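Local coordinates for protein SidF, inhibitor of growth family, member 3 (PDB 4FYE) that dephosphorylates phosphoinositides, probably taking the 3-phosphate off phosphatidylinositol 3,4,5-trisphosphate at membranes, at residues I296-V301 with Q382-F387; L352-C357 with V408-R413. The protein carries 1 engineered substitution. All blocks are in the same frame, centred on the assembly; numbering follows the deposited sequence.

Interaction 1: I296-V301 with Q382-F387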
ATOM      1  N   ILE A 296       7.301   9.326 -14.845  1.00 52.18           N
ATOM      2  CA  ILE A 296       6.494   8.464 -15.656  1.00 54.84           C
ATOM      3  C   ILE A 296       5.549   7.550 -14.800  1.00 58.18           C
ATOM      4  O   ILE A 296       4.296   7.593 -14.951  1.00 59.65           O
ATOM      5  CB  ILE A 296       7.414   7.718 -16.630  1.00 57.43           C
ATOM      6  CG1 ILE A 296       7.820   8.692 -17.762  1.00 59.37           C
ATOM      7  CG2 ILE A 296       6.737   6.473 -17.165  1.00 59.31           C
ATOM      8  CD1 ILE A 296       8.981   8.229 -18.622  1.00 59.77           C
ATOM      9  N   ASN A 297       6.124   6.773 -13.885  1.00 54.97           N
ATOM     10  CA  ASN A 297       5.337   6.014 -12.930  1.00 48.97           C
ATOM     11  C   ASN A 297       4.455   6.862 -12.044  1.00 52.51           C
ATOM     12  O   ASN A 297       3.335   6.443 -11.745  1.00 51.33           O
ATOM     13  CB  ASN A 297       6.254   5.223 -12.077  1.00 49.48           C
ATOM     14  CG  ASN A 297       6.934   4.139 -12.844  1.00 52.07           C
ATOM     15  OD1 ASN A 297       6.579   3.830 -14.011  1.00 51.39           O
ATOM     16  ND2 ASN A 297       7.915   3.516 -12.191  1.00 50.19           N
ATOM     17  N   GLN A 298       4.910   8.058 -11.640  1.00 50.76           N
ATOM     18  CA  GLN A 298       3.988   8.974 -10.967  1.00 48.17           C
ATOM     19  C   GLN A 298       2.712   9.247 -11.809  1.00 47.32           C
ATOM     20  O   GLN A 298       1.627   9.305 -11.251  1.00 46.49           O
ATOM     21  CB  GLN A 298       4.636  10.302 -10.602  1.00 49.54           C
ATOM     22  CG  GLN A 298       3.748  11.085  -9.644  1.00 50.62           C
ATOM     23  CD  GLN A 298       3.389  10.299  -8.392  1.00 51.51           C
ATOM     24  OE1 GLN A 298       4.210   9.542  -7.886  1.00 52.81           O
ATOM     25  NE2 GLN A 298       2.184  10.527  -7.851  1.00 51.62           N
ATOM     26  N   GLU A 299       2.811   9.413 -13.129  1.00 47.92           N
ATOM     27  CA  GLU A 299       1.577   9.585 -13.865  1.00 50.92           C
ATOM     28  C   GLU A 299       0.671   8.354 -13.855  1.00 49.63           C
ATOM     29  O   GLU A 299      -0.548   8.502 -13.685  1.00 52.57           O
ATOM     30  CB  GLU A 299       1.676  10.363 -15.212  1.00 58.13           C
ATOM     31  CG  GLU A 299       2.374   9.683 -16.390  1.00 68.52           C
ATOM     32  CD  GLU A 299       2.130  10.381 -17.749  1.00 69.46           C
ATOM     33  OE1 GLU A 299       2.154   9.687 -18.784  1.00 85.43           O
ATOM     34  OE2 GLU A 299       1.922  11.607 -17.840  1.00 70.82           O
ATOM     35  N   GLU A 300       1.246   7.155 -13.849  1.00 47.87           N
ATOM     36  CA  GLU A 300       0.442   5.944 -13.745  1.00 46.13           C
ATOM     37  C   GLU A 300      -0.307   5.929 -12.438  1.00 48.64           C
ATOM     38  O   GLU A 300      -1.487   5.617 -12.382  1.00 51.68           O
ATOM     39  CB  GLU A 300       1.293   4.698 -13.896  1.00 46.84           C
ATOM     40  CG  GLU A 300       0.518   3.359 -13.955  1.00 49.42           C
ATOM     41  CD  GLU A 300       1.371   2.110 -13.617  1.00 60.12           C
ATOM     42  OE1 GLU A 300       0.790   1.058 -13.220  1.00 75.99           O
ATOM     43  OE2 GLU A 300       2.628   2.147 -13.706  1.00 55.88           O
ATOM     44  N   VAL A 301       0.375   6.309 -11.370  1.00 47.78           N
ATOM     45  CA  VAL A 301      -0.285   6.459 -10.086  1.00 43.80           C
ATOM     46  C   VAL A 301      -1.482   7.422 -10.159  1.00 42.82           C
ATOM     47  O   VAL A 301      -2.463   7.205  -9.463  1.00 46.14           O
ATOM     48  CB  VAL A 301       0.729   6.919  -8.986  1.00 41.95           C
ATOM     49  CG1 VAL A 301       0.053   7.425  -7.685  1.00 38.84           C
ATOM     50  CG2 VAL A 301       1.698   5.810  -8.723  1.00 42.55           C
ATOM     51  N   GLN A 382       9.826  14.570  -4.938  1.00 58.15           N
ATOM     52  CA  GLN A 382       9.987  15.619  -5.941  1.00 63.61           C
ATOM     53  C   GLN A 382       8.970  15.472  -7.097  1.00 64.99           C
ATOM     54  O   GLN A 382       8.346  16.470  -7.543  1.00 64.04           O
ATOM     55  CB  GLN A 382      11.438  15.583  -6.418  1.00 70.34           C
ATOM     56  CG  GLN A 382      11.756  16.274  -7.723  1.00 81.14           C
ATOM     57  CD  GLN A 382      13.257  16.380  -7.996  1.00 90.73           C
ATOM     58  OE1 GLN A 382      13.702  17.359  -8.619  1.00 93.88           O
ATOM     59  NE2 GLN A 382      14.049  15.397  -7.509  1.00 84.48           N
ATOM     60  N   MET A 383       8.778  14.236  -7.569  1.00 62.29           N
ATOM     61  CA  MET A 383       7.806  13.985  -8.645  1.00 62.33           C
ATOM     62  C   MET A 383       6.319  14.175  -8.181  1.00 60.56           C
ATOM     63  O   MET A 383       5.503  14.739  -8.898  1.00 59.30           O
ATOM     64  CB  MET A 383       8.081  12.644  -9.359  1.00 58.94           C
ATOM     65  CG  MET A 383       9.536  12.395  -9.754  1.00 61.19           C
ATOM     66  SD  MET A 383      10.381  13.608 -10.843  1.00 75.13           S
ATOM     67  CE  MET A 383      10.375  15.082  -9.876  1.00 72.70           C
ATOM     68  N   MET A 384       5.987  13.738  -6.973  1.00 56.56           N
ATOM     69  CA  MET A 384       4.691  14.065  -6.399  1.00 55.67           C
ATOM     70  C   MET A 384       4.455  15.564  -6.392  1.00 57.53           C
ATOM     71  O   MET A 384       3.364  16.025  -6.781  1.00 56.87           O
ATOM     72  CB  MET A 384       4.506  13.472  -4.970  1.00 49.94           C
ATOM     73  CG  MET A 384       4.324  11.950  -4.923  1.00 47.01           C
ATOM     74  SD  MET A 384       4.089  11.368  -3.221  0.80 42.21           S
ATOM     75  CE  MET A 384       2.592  12.279  -2.943  1.00 49.52           C
ATOM     76  N   ASP A 385       5.450  16.333  -5.944  1.00 58.12           N
ATOM     77  CA  ASP A 385       5.308  17.814  -5.900  1.00 61.07           C
ATOM     78  C   ASP A 385       5.367  18.453  -7.296  1.00 60.21           C
ATOM     79  O   ASP A 385       4.846  19.558  -7.492  1.00 60.17           O
ATOM     80  CB  ASP A 385       6.346  18.478  -4.975  1.00 64.64           C
ATOM     81  CG  ASP A 385       5.841  18.693  -3.531  1.00 68.79           C
ATOM     82  OD1 ASP A 385       4.603  18.807  -3.284  1.00 65.96           O
ATOM     83  OD2 ASP A 385       6.723  18.747  -2.623  1.00 69.49           O
ATOM     84  N   ALA A 386       6.017  17.771  -8.242  1.00 59.93           N
ATOM     85  CA  ALA A 386       6.071  18.197  -9.655  1.00 58.05           C
ATOM     86  C   ALA A 386       4.680  18.278 -10.216  1.00 60.43           C
ATOM     87  O   ALA A 386       4.331  19.274 -10.903  1.00 62.62           O
ATOM     88  CB  ALA A 386       6.874  17.199 -10.478  1.00 54.47           C
ATOM     89  N   PHE A 387       3.872  17.249  -9.922  1.00 53.37           N
ATOM     90  CA  PHE A 387       2.483  17.241 -10.398  1.00 54.95           C
ATOM     91  C   PHE A 387       1.546  18.036  -9.515  1.00 53.81           C
ATOM     92  O   PHE A 387       0.477  18.453  -9.990  1.00 57.39           O
ATOM     93  CB  PHE A 387       1.939  15.812 -10.560  1.00 53.39           C
ATOM     94  CG  PHE A 387       2.264  15.164 -11.902  1.00 53.05           C
ATOM     95  CD1 PHE A 387       1.564  15.535 -13.081  1.00 52.03           C
ATOM     96  CD2 PHE A 387       3.228  14.157 -11.995  1.00 48.77           C
ATOM     97  CE1 PHE A 387       1.813  14.896 -14.309  1.00 48.20           C
ATOM     98  CE2 PHE A 387       3.482  13.526 -13.238  1.00 51.97           C
ATOM     99  CZ  PHE A 387       2.756  13.885 -14.390  1.00 49.14           C
TER
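Met-383 and Gln-298 face each other where the two helices come nearest, with CA atoms 6.7 Å apart. The segment axes approach to 9.7 Å at a crossing angle of -61°. Met-383 offers little beyond its CB, which lies 4.3 Å from Gln-298 CB. Past that point the rest of its side chain leads away from 296-301.

One residue on, Met-384 meets the end of the same glutamine. Its CG is 3.8 Å from Gln-298 OE1 and nearly as close to NE2 and CD. The methylene therefore rests against the amide as a whole, not against one of its ends. In Gln-298 a bend at chi2 (55°) turns the amide away from Phe-387, toward Met-384 CG and the sheet. The polar atoms find partners outside this helix pair: OE1 accepts a hydrogen bond from Arg-273, and NE2 is directed to Glu-356. These hold the amide from turning over while the methionine packs on it.

Phe-387 ends the contact and spans two residues of 296-301. Its CD2 lies 3.9 Å from Gln-298 CG, and its CZ lies 3.8 Å from Glu-299 CB. Both aliphatic carbons approach the ring obliquely. Glu-299 contributes its CB alone; its carboxylate forms a salt bridge with Arg-213.

No hydrogen bond links the two segments, and all five touching residues are buried. Gln-298 and Glu-299 pack largely through their carbons, and the amide of Gln-298 lies against Met-384 CG.

The seam joins helix 284-311 to helix 373-387. On one side strand 402-416 closes it, where Tyr-410 touches Gln-298, Met-384 and Phe-387, and helix 482-514 adds Tyr-502 and Arg-503, which pack on Met-383 and Phe-387.

Interaction 2: L352-C357 with V408-R413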
ATOM      1  N   LEU A 352     -11.801  16.369 -12.940  1.00 54.52           N
ATOM      2  CA  LEU A 352     -11.508  15.281 -12.043  1.00 53.95           C
ATOM      3  C   LEU A 352     -10.356  15.708 -11.229  1.00 57.12           C
ATOM      4  O   LEU A 352      -9.430  16.346 -11.773  1.00 55.01           O
ATOM      5  CB  LEU A 352     -11.084  14.067 -12.808  1.00 53.84           C
ATOM      6  CG  LEU A 352     -12.140  12.975 -12.938  1.00 62.30           C
ATOM      7  CD1 LEU A 352     -13.564  13.482 -12.790  1.00 62.86           C
ATOM      8  CD2 LEU A 352     -11.955  12.316 -14.297  1.00 64.59           C
ATOM      9  N   SER A 353     -10.396  15.392  -9.934  1.00 50.03           N
ATOM     10  CA  SER A 353      -9.205  15.643  -9.198  1.00 57.60           C
ATOM     11  C   SER A 353      -9.002  14.669  -8.103  1.00 53.34           C
ATOM     12  O   SER A 353      -9.934  14.117  -7.553  1.00 56.16           O
ATOM     13  CB  SER A 353      -9.063  17.114  -8.720  1.00 61.16           C
ATOM     14  OG  SER A 353     -10.240  17.559  -8.172  1.00 68.32           O
ATOM     15  N   VAL A 354      -7.746  14.483  -7.781  1.00 50.03           N
ATOM     16  CA  VAL A 354      -7.392  13.370  -7.063  1.00 50.74           C
ATOM     17  C   VAL A 354      -6.442  13.875  -6.049  1.00 50.72           C
ATOM     18  O   VAL A 354      -5.702  14.786  -6.341  1.00 51.90           O
ATOM     19  CB  VAL A 354      -6.816  12.405  -8.098  1.00 49.03           C
ATOM     20  CG1 VAL A 354      -5.323  12.258  -8.023  1.00 46.23           C
ATOM     21  CG2 VAL A 354      -7.603  11.123  -8.062  1.00 47.16           C
ATOM     22  N   THR A 355      -6.492  13.336  -4.837  1.00 51.46           N
ATOM     23  CA  THR A 355      -5.412  13.641  -3.867  1.00 48.07           C
ATOM     24  C   THR A 355      -4.720  12.435  -3.255  1.00 48.75           C
ATOM     25  O   THR A 355      -5.352  11.535  -2.728  1.00 45.58           O
ATOM     26  CB  THR A 355      -5.706  14.828  -2.906  1.00 52.80           C
ATOM     27  OG1 THR A 355      -5.190  14.575  -1.578  1.00 57.12           O
ATOM     28  CG2 THR A 355      -7.158  15.263  -2.882  1.00 49.34           C
ATOM     29  N   GLU A 356      -3.399  12.375  -3.403  1.00 49.92           N
ATOM     30  CA  GLU A 356      -2.657  11.253  -2.889  1.00 47.51           C
ATOM     31  C   GLU A 356      -1.947  11.579  -1.586  1.00 48.08           C
ATOM     32  O   GLU A 356      -1.247  12.588  -1.513  1.00 50.19           O
ATOM     33  CB  GLU A 356      -1.647  10.788  -3.907  1.00 48.70           C
ATOM     34  CG  GLU A 356      -0.857   9.577  -3.448  1.00 43.02           C
ATOM     35  CD  GLU A 356       0.389   9.256  -4.311  1.00 49.50           C
ATOM     36  OE1 GLU A 356       1.075   8.269  -3.929  1.00 43.77           O
ATOM     37  OE2 GLU A 356       0.678   9.933  -5.361  1.00 47.39           O
ATOM     38  N   CYS A 357      -2.118  10.717  -0.571  1.00 47.49           N
ATOM     39  CA  CYS A 357      -1.357  10.806   0.681  1.00 48.17           C
ATOM     40  C   CYS A 357      -0.425   9.579   0.798  1.00 45.80           C
ATOM     41  O   CYS A 357      -0.856   8.453   1.068  1.00 51.39           O
ATOM     42  CB  CYS A 357      -2.302  10.889   1.892  1.00 49.91           C
ATOM     43  SG  CYS A 357      -1.413  10.865   3.502  1.00 56.41           S
ATOM     44  N   VAL A 408      -6.603  15.130 -15.363  1.00 47.48           N
ATOM     45  CA  VAL A 408      -6.991  14.873 -13.959  1.00 45.02           C
ATOM     46  C   VAL A 408      -6.137  15.749 -13.039  1.00 47.91           C
ATOM     47  O   VAL A 408      -4.922  15.713 -13.157  1.00 52.48           O
ATOM     48  CB  VAL A 408      -6.743  13.434 -13.482  1.00 42.51           C
ATOM     49  CG1 VAL A 408      -7.016  13.339 -11.959  1.00 39.91           C
ATOM     50  CG2 VAL A 408      -7.684  12.418 -14.168  1.00 39.95           C
ATOM     51  N   GLY A 409      -6.777  16.494 -12.111  1.00 49.76           N
ATOM     52  CA  GLY A 409      -6.122  17.374 -11.125  1.00 48.56           C
ATOM     53  C   GLY A 409      -5.385  16.527 -10.080  1.00 53.50           C
ATOM     54  O   GLY A 409      -5.855  15.444  -9.720  1.00 58.79           O
ATOM     55  N   TYR A 410      -4.217  16.981  -9.613  1.00 50.88           N
ATOM     56  CA  TYR A 410      -3.441  16.235  -8.585  1.00 48.22           C
ATOM     57  C   TYR A 410      -3.019  17.097  -7.390  1.00 51.41           C
ATOM     58  O   TYR A 410      -2.726  18.279  -7.528  1.00 50.99           O
ATOM     59  CB  TYR A 410      -2.275  15.485  -9.219  1.00 45.04           C
ATOM     60  CG  TYR A 410      -1.444  14.643  -8.286  1.00 46.17           C
ATOM     61  CD1 TYR A 410      -1.816  13.329  -7.943  1.00 48.48           C
ATOM     62  CD2 TYR A 410      -0.245  15.162  -7.750  1.00 47.23           C
ATOM     63  CE1 TYR A 410      -1.017  12.575  -7.074  1.00 47.37           C
ATOM     64  CE2 TYR A 410       0.561  14.417  -6.928  1.00 47.62           C
ATOM     65  CZ  TYR A 410       0.187  13.146  -6.587  1.00 46.03           C
ATOM     66  OH  TYR A 410       0.998  12.488  -5.730  1.00 47.71           O
ATOM     67  N   GLN A 411      -3.078  16.510  -6.201  1.00 50.96           N
ATOM     68  CA  GLN A 411      -2.594  17.131  -4.980  1.00 51.93           C
ATOM     69  C   GLN A 411      -1.833  16.065  -4.204  1.00 54.57           C
ATOM     70  O   GLN A 411      -2.362  14.986  -3.956  1.00 51.18           O
ATOM     71  CB  GLN A 411      -3.744  17.646  -4.125  1.00 56.96           C
ATOM     72  CG  GLN A 411      -4.520  18.792  -4.771  1.00 70.43           C
ATOM     73  CD  GLN A 411      -5.406  19.529  -3.775  1.00 80.68           C
ATOM     74  OE1 GLN A 411      -6.619  19.288  -3.717  1.00 84.83           O
ATOM     75  NE2 GLN A 411      -4.806  20.429  -2.983  1.00 79.19           N
ATOM     76  N   ALA A 412      -0.606  16.394  -3.829  1.00 52.74           N
ATOM     77  CA  ALA A 412       0.273  15.555  -3.092  1.00 54.09           C
ATOM     78  C   ALA A 412       0.331  15.830  -1.568  1.00 58.89           C
ATOM     79  O   ALA A 412       0.265  16.970  -1.087  1.00 55.84           O
ATOM     80  CB  ALA A 412       1.649  15.752  -3.637  1.00 51.92           C
ATOM     81  N   ARG A 413       0.466  14.753  -0.815  1.00 54.99           N
ATOM     82  CA  ARG A 413       0.863  14.863   0.549  1.00 54.53           C
ATOM     83  C   ARG A 413       1.774  13.646   0.807  1.00 52.74           C
ATOM     84  O   ARG A 413       1.401  12.492   0.589  1.00 45.06           O
ATOM     85  CB  ARG A 413      -0.338  14.852   1.503  1.00 58.86           C
ATOM     86  CG  ARG A 413      -1.532  15.747   1.184  1.00 55.04           C
ATOM     87  CD  ARG A 413      -1.214  17.039   1.817  1.00 60.90           C
ATOM     88  NE  ARG A 413      -2.326  17.942   1.818  1.00 66.02           N
ATOM     89  CZ  ARG A 413      -2.455  18.921   0.932  1.00 68.73           C
ATOM     90  NH1 ARG A 413      -1.549  19.047  -0.031  1.00 64.03           N
ATOM     91  NH2 ARG A 413      -3.478  19.773   1.014  1.00 60.36           N
TER
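Tyr-410 and Glu-356 carry the tight side of this parallel strand pair. The phenol OH donates to Glu-356 OE2 at 2.6 Å. The carboxylate oxygen lies at the ring edge, in its plane, while the hydroxyl comes from above the carboxylate plane; the two planes are 67° apart. Glu-356 has CG anti to its backbone N (chi1 -178°) and stays extended, which carries the carboxylate out to the phenol. On the same face Val-354 CG1 packs at 3.7 Å from Tyr-410 CD1, also at the edge.

The other face meets solvent at one end, where Ser-353 and Gln-411 are exposed. Thr-355 CB still packs closely there, 3.6 Å from Gln-411 CB. Further along, Phe-444 covers Cys-357 and Arg-413. Backbone bonds vary along the pair: Gly-409 N to Leu-352 O (2.7 Å, 170°) is short and straight, Gln-411 N to Val-354 O (3.1 Å) is weak.

Glu-356 OE2 takes Tyr-410 OH and Gln-298 NE2, while OE1 takes Thr-643 and a salt bridge from Arg-273. The buried charge thus has partners at both oxygens, and the carboxylate is probably fixed in rotation.

Interaction 1 joins two helices by carbon contacts, and interaction 2 joins the two central strands of the four-stranded sheet by backbone bonds and a phenol-carboxylate hydrogen bond. Both are buried, but interaction 2 has an exposed patch on the other face, at Ser-353 and Gln-411. Helices 284-311 and 373-387 cover the face of the sheet that bears Val-354, Glu-356, Tyr-410 and Ala-412, so the contacts stack as two layers with centres about 10 Å apart. A probable hydrogen bond from Gln-298 NE2 to Glu-356 OE2 (3.0 Å) crosses between them. Arg-273 grips both residues. The amide of Gln-298 thus meets the carboxylate of Glu-356, within otherwise apolar packing.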